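Local coordinates for hypothetical protein (Sus scrofa, PDB 3WOC), which is a prostate-derived heparin-binding lectin of boar sperm with a jacalin-like beta-prism fold, apparently linked to sperm capacitation, at residues 51-55 / 122-126; 62-66 / 88-94; 104-108 / 130-134. All coordinates share one frame; numbering follows the deposited sequence.

The three contacts join different sheets of one beta-prism, the fold of the jacalin-like lectins. Contact 1 ties the edge strand 47-53 to the loop between strands 114-122 and 127-135. Contact 2 packs strand 58-63, the other outer strand of the sheet containing 47-53, against the turn leading into strand 93-97. Contact 3 packs strand 102-106, which belongs to the same sheet as 93-97, against strand 127-135, and a glycerol sits beside it. Along the chain contact 2 nests inside the loop closed by contact 1. The centres of contacts 1 and 2 are 25 Å apart, those of 1 and 3 19 Å, and those of 2 and 3 16 Å.

Contact 1 (51-55 / 122-126); sequences KYGIP and FWLYG
Ile54 pushes its side chain into the concave side of the loop 122-126 and lies against backbone carbonyls of the loop. Ile54 CD1 comes within 3.4 Å of Trp123 O and the same distance from Gly126 O, while Ile54 CG1 lies 3.5 Å from Leu124 O. The chi1 of -75° sets CG1 opposite the carbonyl carbon and CG2 opposite the backbone N, and both branches reach the loop. The loop keeps its curl through a backbone hydrogen bond from Trp123 N to Gly126 O.

Phe122 supplies the apolar wall. With chi1 at 65° its CG stands between the backbone N and the carbonyl carbon. Gly53 CA sits over one face of the Phe122 ring, 3.8 Å from the centroid and 18° off the normal, a CH-pi contact. Ile54 CD1 meets the same ring obliquely, 3.6 Å from Phe122 CD1. At the backbone angles of Gly53 a CB would jam against the preceding carbonyl O.

Lys38 on strand 37-44 touches Ile54 and hydrogen-bonds to Tyr125 O, while Phe122 packs on Ser12 and Phe14 of strand 12-17. The contact thus bridges the end of edge strand 47-53 and the loop linking strands 114-122 and 127-135.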
loop_
_atom_site.group_PDB
_atom_site.type_symbol
_atom_site.label_atom_id
_atom_site.label_comp_id
_atom_site.label_asym_id
_atom_site.label_seq_id
_atom_site.Cartn_x
_atom_site.Cartn_y
_atom_site.Cartn_z
ATOM N N LYS A 51 -2.800 5.779 -9.817
ATOM C CA LYS A 51 -2.175 6.403 -8.654
ATOM C C LYS A 51 -3.232 6.664 -7.590
ATOM O O LYS A 51 -4.258 7.292 -7.863
ATOM C CB LYS A 51 -1.513 7.723 -9.047
ATOM C CG LYS A 51 -0.719 8.395 -7.929
ATOM C CD LYS A 51 0.782 8.207 -8.104
ATOM C CE LYS A 51 1.337 9.106 -9.208
ATOM N NZ LYS A 51 1.101 10.553 -8.940
ATOM N N TYR A 52 -2.978 6.182 -6.378
ATOM C CA TYR A 52 -3.922 6.363 -5.284
ATOM C C TYR A 52 -3.362 7.207 -4.149
ATOM O O TYR A 52 -2.609 6.721 -3.307
ATOM C CB TYR A 52 -4.442 5.012 -4.780
ATOM C CG TYR A 52 -5.270 4.277 -5.813
ATOM C CD1 TYR A 52 -6.445 4.834 -6.312
ATOM C CD2 TYR A 52 -4.873 3.031 -6.297
ATOM C CE1 TYR A 52 -7.206 4.171 -7.258
ATOM C CE2 TYR A 52 -5.628 2.361 -7.250
ATOM C CZ TYR A 52 -6.794 2.937 -7.723
ATOM O OH TYR A 52 -7.554 2.285 -8.664
ATOM N N GLY A 53 -3.745 8.480 -4.147
ATOM C CA GLY A 53 -3.365 9.418 -3.099
ATOM C C GLY A 53 -3.170 10.813 -3.649
ATOM O O GLY A 53 -3.774 11.183 -4.657
ATOM N N ILE A 54 -2.313 11.582 -2.981
ATOM C CA ILE A 54 -2.027 12.964 -3.364
ATOM C C ILE A 54 -0.760 13.029 -4.224
ATOM O O ILE A 54 0.272 12.476 -3.838
ATOM C CB ILE A 54 -1.914 13.897 -2.114
ATOM C CG1 ILE A 54 -3.296 14.184 -1.524
ATOM C CG2 ILE A 54 -1.233 15.228 -2.447
ATOM C CD1 ILE A 54 -3.761 13.165 -0.525
ATOM N N PRO A 55 -0.843 13.702 -5.395
ATOM C CA PRO A 55 0.288 13.897 -6.305
ATOM C C PRO A 55 1.485 14.544 -5.620
ATOM O O PRO A 55 1.312 15.354 -4.707
ATOM C CB PRO A 55 -0.273 14.856 -7.360
ATOM C CG PRO A 55 -1.733 14.621 -7.345
ATOM C CD PRO A 55 -2.074 14.332 -5.915
ATOM N N PHE A 122 -7.386 9.045 1.684
ATOM C CA PHE A 122 -6.369 10.087 1.501
ATOM C C PHE A 122 -6.991 11.478 1.514
ATOM O O PHE A 122 -8.170 11.639 1.188
ATOM C CB PHE A 122 -5.535 9.853 0.234
ATOM C CG PHE A 122 -6.312 9.946 -1.051
ATOM C CD1 PHE A 122 -6.516 11.173 -1.673
ATOM C CD2 PHE A 122 -6.805 8.798 -1.664
ATOM C CE1 PHE A 122 -7.219 11.260 -2.869
ATOM C CE2 PHE A 122 -7.504 8.876 -2.853
ATOM C CZ PHE A 122 -7.707 10.111 -3.458
ATOM N N TRP A 123 -6.209 12.484 1.890
ATOM C CA TRP A 123 -6.780 13.816 2.074
ATOM C C TRP A 123 -5.896 14.981 1.602
ATOM O O TRP A 123 -6.080 15.486 0.489
ATOM C CB TRP A 123 -7.267 13.983 3.527
ATOM C CG TRP A 123 -7.678 15.368 3.910
ATOM C CD1 TRP A 123 -8.613 16.154 3.291
ATOM C CD2 TRP A 123 -7.180 16.132 5.016
ATOM N NE1 TRP A 123 -8.717 17.362 3.939
ATOM C CE2 TRP A 123 -7.851 17.377 5.000
ATOM C CE3 TRP A 123 -6.228 15.888 6.015
ATOM C CZ2 TRP A 123 -7.599 18.377 5.946
ATOM C CZ3 TRP A 123 -5.975 16.883 6.956
ATOM C CH2 TRP A 123 -6.660 18.113 6.913
ATOM N N LEU A 124 -4.947 15.410 2.424
ATOM C CA LEU A 124 -4.273 16.685 2.169
ATOM C C LEU A 124 -2.873 16.508 1.582
ATOM O O LEU A 124 -2.604 16.927 0.454
ATOM C CB LEU A 124 -4.234 17.517 3.459
ATOM C CG LEU A 124 -3.498 18.852 3.553
ATOM C CD1 LEU A 124 -4.118 19.930 2.672
ATOM C CD2 LEU A 124 -3.520 19.278 5.007
ATOM N N TYR A 125 -1.996 15.877 2.354
ATOM C CA TYR A 125 -0.608 15.680 1.958
ATOM C C TYR A 125 -0.345 14.240 1.537
ATOM O O TYR A 125 0.651 13.952 0.875
ATOM C CB TYR A 125 0.328 16.059 3.104
ATOM C CG TYR A 125 0.194 17.492 3.565
ATOM C CD1 TYR A 125 -0.005 17.790 4.912
ATOM C CD2 TYR A 125 0.265 18.552 2.656
ATOM C CE1 TYR A 125 -0.119 19.105 5.345
ATOM C CE2 TYR A 125 0.146 19.865 3.078
ATOM C CZ TYR A 125 -0.048 20.135 4.422
ATOM O OH TYR A 125 -0.164 21.438 4.843
ATOM N N GLY A 126 -1.239 13.338 1.922
ATOM C CA GLY A 126 -1.057 11.938 1.602
ATOM C C GLY A 126 -2.147 11.051 2.134
ATOM O O GLY A 126 -3.268 11.499 2.368
#

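Contact 2 (62-66 / 88-94)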
loop_
_atom_site.group_PDB
_atom_site.type_symbol
_atom_site.label_atom_id
_atom_site.label_comp_id
_atom_site.label_asym_id
_atom_site.label_seq_id
_atom_site.Cartn_x
_atom_site.Cartn_y
_atom_site.Cartn_z
ATOM N N LEU A 62 9.418 -1.451 -4.594
ATOM C CA LEU A 62 9.844 -2.817 -4.336
ATOM C C LEU A 62 9.348 -3.655 -5.500
ATOM O O LEU A 62 8.143 -3.759 -5.728
ATOM C CB LEU A 62 9.284 -3.351 -3.011
ATOM C CG LEU A 62 9.448 -4.853 -2.723
ATOM C CD1 LEU A 62 10.910 -5.258 -2.525
ATOM C CD2 LEU A 62 8.610 -5.276 -1.522
ATOM N N ILE A 63 10.282 -4.228 -6.252
ATOM C CA ILE A 63 9.929 -5.094 -7.368
ATOM C C ILE A 63 10.068 -6.547 -6.929
ATOM O O ILE A 63 11.147 -6.993 -6.531
ATOM C CB ILE A 63 10.765 -4.789 -8.645
ATOM C CG1 ILE A 63 10.652 -3.303 -9.038
ATOM C CG2 ILE A 63 10.352 -5.703 -9.802
ATOM C CD1 ILE A 63 9.225 -2.788 -9.271
ATOM N N LEU A 64 8.954 -7.268 -6.986
ATOM C CA LEU A 64 8.898 -8.649 -6.532
ATOM C C LEU A 64 9.471 -9.608 -7.571
ATOM O O LEU A 64 9.187 -9.481 -8.767
ATOM C CB LEU A 64 7.456 -9.031 -6.177
ATOM C CG LEU A 64 6.943 -8.920 -4.728
ATOM C CD1 LEU A 64 7.819 -8.063 -3.822
ATOM C CD2 LEU A 64 5.501 -8.429 -4.708
ATOM N N HIS A 65 10.287 -10.552 -7.104
ATOM C CA HIS A 65 10.777 -11.649 -7.934
ATOM C C HIS A 65 9.597 -12.535 -8.338
ATOM O O HIS A 65 8.583 -12.563 -7.635
ATOM C CB HIS A 65 11.812 -12.490 -7.175
ATOM C CG HIS A 65 12.977 -11.709 -6.650
ATOM N ND1 HIS A 65 13.676 -10.802 -7.416
ATOM C CD2 HIS A 65 13.584 -11.726 -5.439
ATOM C CE1 HIS A 65 14.651 -10.278 -6.694
ATOM N NE2 HIS A 65 14.619 -10.825 -5.492
ATOM N N PRO A 66 9.709 -13.247 -9.479
ATOM C CA PRO A 66 8.640 -14.184 -9.832
ATOM C C PRO A 66 8.478 -15.239 -8.738
ATOM O O PRO A 66 9.470 -15.829 -8.298
ATOM C CB PRO A 66 9.141 -14.816 -11.136
ATOM C CG PRO A 66 10.122 -13.835 -11.692
ATOM C CD PRO A 66 10.778 -13.223 -10.497
ATOM N N THR A 88 8.383 -10.111 2.573
ATOM C CA THR A 88 8.064 -11.134 1.572
ATOM C C THR A 88 8.205 -12.555 2.116
ATOM O O THR A 88 8.866 -12.779 3.129
ATOM C CB THR A 88 8.938 -11.008 0.288
ATOM O OG1 THR A 88 10.302 -11.329 0.593
ATOM C CG2 THR A 88 8.854 -9.602 -0.311
ATOM N N ASN A 89 7.579 -13.502 1.418
ATOM C CA ASN A 89 7.720 -14.936 1.696
ATOM C C ASN A 89 9.122 -15.479 1.393
ATOM O O ASN A 89 9.425 -16.640 1.689
ATOM C CB ASN A 89 6.648 -15.744 0.939
ATOM C CG ASN A 89 6.798 -15.674 -0.586
ATOM O OD1 ASN A 89 6.264 -16.520 -1.299
ATOM N ND2 ASN A 89 7.509 -14.671 -1.085
ATOM N N GLN A 90 9.960 -14.629 0.802
ATOM C CA GLN A 90 11.354 -14.954 0.497
ATOM C C GLN A 90 12.355 -14.254 1.432
ATOM O O GLN A 90 13.547 -14.191 1.138
ATOM C CB GLN A 90 11.667 -14.623 -0.968
ATOM C CG GLN A 90 11.026 -15.578 -1.973
ATOM C CD GLN A 90 11.527 -15.380 -3.397
ATOM O OE1 GLN A 90 10.912 -15.861 -4.349
ATOM N NE2 GLN A 90 12.646 -14.674 -3.550
ATOM N N GLY A 91 11.861 -13.727 2.551
ATOM C CA GLY A 91 12.712 -13.139 3.592
ATOM C C GLY A 91 13.172 -11.707 3.371
ATOM O O GLY A 91 13.934 -11.167 4.175
ATOM N N ARG A 92 12.719 -11.094 2.282
ATOM C CA ARG A 92 13.084 -9.715 1.959
ATOM C C ARG A 92 12.128 -8.716 2.608
ATOM O O ARG A 92 10.957 -9.026 2.850
ATOM C CB ARG A 92 13.133 -9.509 0.438
ATOM C CG ARG A 92 14.306 -10.208 -0.238
ATOM C CD ARG A 92 14.169 -10.259 -1.757
ATOM N NE ARG A 92 14.477 -8.987 -2.414
ATOM C CZ ARG A 92 13.641 -8.322 -3.210
ATOM N NH1 ARG A 92 12.429 -8.798 -3.462
ATOM N NH2 ARG A 92 14.017 -7.176 -3.762
ATOM N N SER A 93 12.640 -7.526 2.906
ATOM C CA SER A 93 11.811 -6.431 3.405
ATOM C C SER A 93 12.176 -5.121 2.713
ATOM O O SER A 93 13.328 -4.918 2.318
ATOM C CB SER A 93 11.906 -6.301 4.930
ATOM O OG SER A 93 13.143 -5.753 5.338
ATOM N N ALA A 94 11.183 -4.249 2.550
ATOM C CA ALA A 94 11.382 -2.964 1.891
ATOM C C ALA A 94 10.704 -1.845 2.674
ATOM O O ALA A 94 9.480 -1.814 2.791
ATOM C CB ALA A 94 10.869 -3.016 0.458
#
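His65 sets the NE2 end of its imidazole over one face of the Arg92 guanidinium, toward the rim, with His65 NE2 3.5 Å from Arg92 CZ. The two planes are 34° apart, a tilted overlap rather than a flat stack. A chi1 of -56° sets His65 CG opposite its carbonyl carbon and carries the ring out toward the arginine. At the edge of the imidazole, Gln90 NE2 lies 3.6 Å from His65 CD2.

Arg92 reaches across by a bend at chi3 (77°), which turns its guanidinium in between the histidine and Leu62. Its NH1 forms a salt bridge with Glu68, which also accepts a hydrogen bond from His65 N, so one carboxylate ties both partners of the overlap. Arg92 NH2 lies 3.9 Å from Leu62 CD1 and also hydrogen-bonds a dioxane, probably from the crystallisation liquor.

Beside this polar layer the packing is apolar. Leu62 presses on the methyl of Ala94, Leu62 CD1 to Ala94 CB 3.7 Å, and Leu64 CD1 lies alongside Thr88 CG2 at 4.0 Å. Thr88 OG1 accepts a hydrogen bond from Arg92 N at 3.0 Å and a weak one from Gln90 N, bracing the type I turn from Thr88 to Gly91, and is itself hydrogen-bonded to the Glu68 carboxylate.

This turn links the antiparallel strands 81-88 and 93-97 as a beta hairpin. The packing of this hairpin end and the start of strand 93-97 against the end of strand 58-63 joins two of the three four-stranded sheets of the beta-prism fold characteristic of jacalin-like lectins.

Contact 3 (104-108 / 130-134). With GOL (glycerol), chain P.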
loop_
_atom_site.group_PDB
_atom_site.type_symbol
_atom_site.label_atom_id
_atom_site.label_comp_id
_atom_site.label_asym_id
_atom_site.label_seq_id
_atom_site.Cartn_x
_atom_site.Cartn_y
_atom_site.Cartn_z
ATOM N N PHE A 104 1.613 -0.411 13.797
ATOM C CA PHE A 104 0.624 -1.430 13.452
ATOM C C PHE A 104 1.254 -2.592 12.679
ATOM O O PHE A 104 2.318 -2.442 12.078
ATOM C CB PHE A 104 -0.576 -0.822 12.699
ATOM C CG PHE A 104 -0.293 -0.434 11.265
ATOM C CD1 PHE A 104 0.032 0.877 10.937
ATOM C CD2 PHE A 104 -0.384 -1.374 10.239
ATOM C CE1 PHE A 104 0.276 1.246 9.616
ATOM C CE2 PHE A 104 -0.137 -1.016 8.912
ATOM C CZ PHE A 104 0.193 0.295 8.601
ATOM N N PHE A 105 0.588 -3.744 12.708
ATOM C CA PHE A 105 1.035 -4.924 11.971
ATOM C C PHE A 105 -0.120 -5.552 11.194
ATOM O O PHE A 105 -1.157 -5.890 11.764
ATOM C CB PHE A 105 1.669 -5.946 12.919
ATOM C CG PHE A 105 2.194 -7.178 12.228
ATOM C CD1 PHE A 105 3.344 -7.118 11.445
ATOM C CD2 PHE A 105 1.546 -8.401 12.375
ATOM C CE1 PHE A 105 3.833 -8.258 10.810
ATOM C CE2 PHE A 105 2.029 -9.549 11.747
ATOM C CZ PHE A 105 3.174 -9.476 10.964
ATOM N N ALA A 106 0.071 -5.695 9.886
ATOM C CA ALA A 106 -0.945 -6.249 9.005
ATOM C C ALA A 106 -0.520 -7.613 8.481
ATOM O O ALA A 106 0.583 -7.772 7.961
ATOM C CB ALA A 106 -1.218 -5.298 7.853
ATOM N N ALA A 107 -1.405 -8.593 8.631
ATOM C CA ALA A 107 -1.158 -9.954 8.184
ATOM C C ALA A 107 -2.489 -10.616 7.850
ATOM O O ALA A 107 -3.516 -10.262 8.442
ATOM C CB ALA A 107 -0.422 -10.744 9.265
ATOM N N PRO A 108 -2.488 -11.568 6.891
ATOM C CA PRO A 108 -3.718 -12.278 6.539
ATOM C C PRO A 108 -4.246 -13.124 7.696
ATOM O O PRO A 108 -3.503 -13.424 8.635
ATOM C CB PRO A 108 -3.280 -13.181 5.383
ATOM C CG PRO A 108 -1.819 -13.339 5.548
ATOM C CD PRO A 108 -1.348 -12.028 6.079
ATOM N N ILE A 130 -5.174 3.242 5.802
ATOM C CA ILE A 130 -4.817 2.165 4.880
ATOM C C ILE A 130 -5.288 0.792 5.361
ATOM O O ILE A 130 -5.244 0.484 6.556
ATOM C CB ILE A 130 -3.290 2.175 4.530
ATOM C CG1 ILE A 130 -3.014 1.322 3.276
ATOM C CG2 ILE A 130 -2.437 1.765 5.739
ATOM C CD1 ILE A 130 -1.710 1.637 2.556
ATOM N N GLY A 131 -5.753 -0.013 4.411
ATOM C CA GLY A 131 -6.184 -1.377 4.678
ATOM C C GLY A 131 -5.726 -2.325 3.587
ATOM O O GLY A 131 -5.362 -1.897 2.487
ATOM N N PHE A 132 -5.768 -3.619 3.887
ATOM C CA PHE A 132 -5.194 -4.635 3.013
ATOM C C PHE A 132 -6.118 -5.827 2.815
ATOM O O PHE A 132 -6.737 -6.307 3.767
ATOM C CB PHE A 132 -3.845 -5.093 3.565
ATOM C CG PHE A 132 -2.919 -3.960 3.895
ATOM C CD1 PHE A 132 -2.203 -3.315 2.891
ATOM C CD2 PHE A 132 -2.786 -3.514 5.204
ATOM C CE1 PHE A 132 -1.360 -2.253 3.195
ATOM C CE2 PHE A 132 -1.943 -2.454 5.511
ATOM C CZ PHE A 132 -1.229 -1.826 4.506
ATOM N N THR A 133 -6.212 -6.286 1.568
ATOM C CA THR A 133 -6.975 -7.491 1.231
ATOM C C THR A 133 -6.024 -8.626 0.851
ATOM O O THR A 133 -5.058 -8.424 0.109
ATOM C CB THR A 133 -8.001 -7.252 0.094
ATOM O OG1 THR A 133 -7.337 -7.265 -1.174
ATOM C CG2 THR A 133 -8.732 -5.924 0.280
ATOM N N TRP A 134 -6.309 -9.816 1.367
ATOM C CA TRP A 134 -5.401 -10.954 1.261
ATOM C C TRP A 134 -6.070 -12.119 0.544
ATOM O O TRP A 134 -7.297 -12.233 0.542
ATOM C CB TRP A 134 -4.942 -11.388 2.656
ATOM C CG TRP A 134 -4.437 -10.254 3.517
ATOM C CD1 TRP A 134 -5.176 -9.474 4.367
ATOM C CD2 TRP A 134 -3.086 -9.775 3.608
ATOM N NE1 TRP A 134 -4.368 -8.544 4.981
ATOM C CE2 TRP A 134 -3.083 -8.705 4.533
ATOM C CE3 TRP A 134 -1.879 -10.148 3.000
ATOM C CZ2 TRP A 134 -1.922 -8.000 4.861
ATOM C CZ3 TRP A 134 -0.722 -9.447 3.328
ATOM C CH2 TRP A 134 -0.754 -8.384 4.251
HETATM C C1 GOL P . -6.407 -5.472 8.057
HETATM O O1 GOL P . -6.334 -4.531 7.001
HETATM C C2 GOL P . -5.816 -6.815 7.625
HETATM O O2 GOL P . -4.535 -6.648 7.067
HETATM C C3 GOL P . -5.721 -7.758 8.815
HETATM O O3 GOL P . -6.452 -8.931 8.519
#
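Pro108 fits its ring onto the flat face of the Trp134 indole. Pro108 CD stands over the six-membered ring of Trp134, 3.7 Å from the centroid and 13° off the normal, a CH-pi contact, while Pro108 CB reaches Trp134 CG at 3.7 Å. The main chain at Ala107-Pro108 and the proline ring lie over the same flat face, so a broad plane receives the proline as its bump.

Further along, the Ala106 methyl is a small knob directed at the Phe132 ring. Ala106 CB lies 3.6 Å from Phe132 CD2 and meets the ring obliquely; the same methyl also touches the indole at Trp134 CZ2. Phe104 follows, with Phe104 CE2 4.1 Å from Phe132 CE2, the two side chains crossing at about a right angle. Its CZ approaches the CG2 branch of Ile130.

Strands 104-106 and 130-134 run nearly parallel, 22° between their directions, but their axes stay 9.1 Å apart. They belong to two different sheets of the beta-prism, so the contact is made by side chains, with main-chain atoms of Ala107 and Pro108 over the indole, and with Ile73 of strand 70-77 and Leu115 of strand 114-122 packing against Phe132 and Trp134.

A glycerol, probably from the crystallisation liquor, lodges beside Phe132 and Trp134. Trp134 NE1 donates to glycerol O2 at 2.8 Å (158°), at the indole's edge, and Phe132 N donates to its O1; its O3 gives a weak bond to Ala107 O.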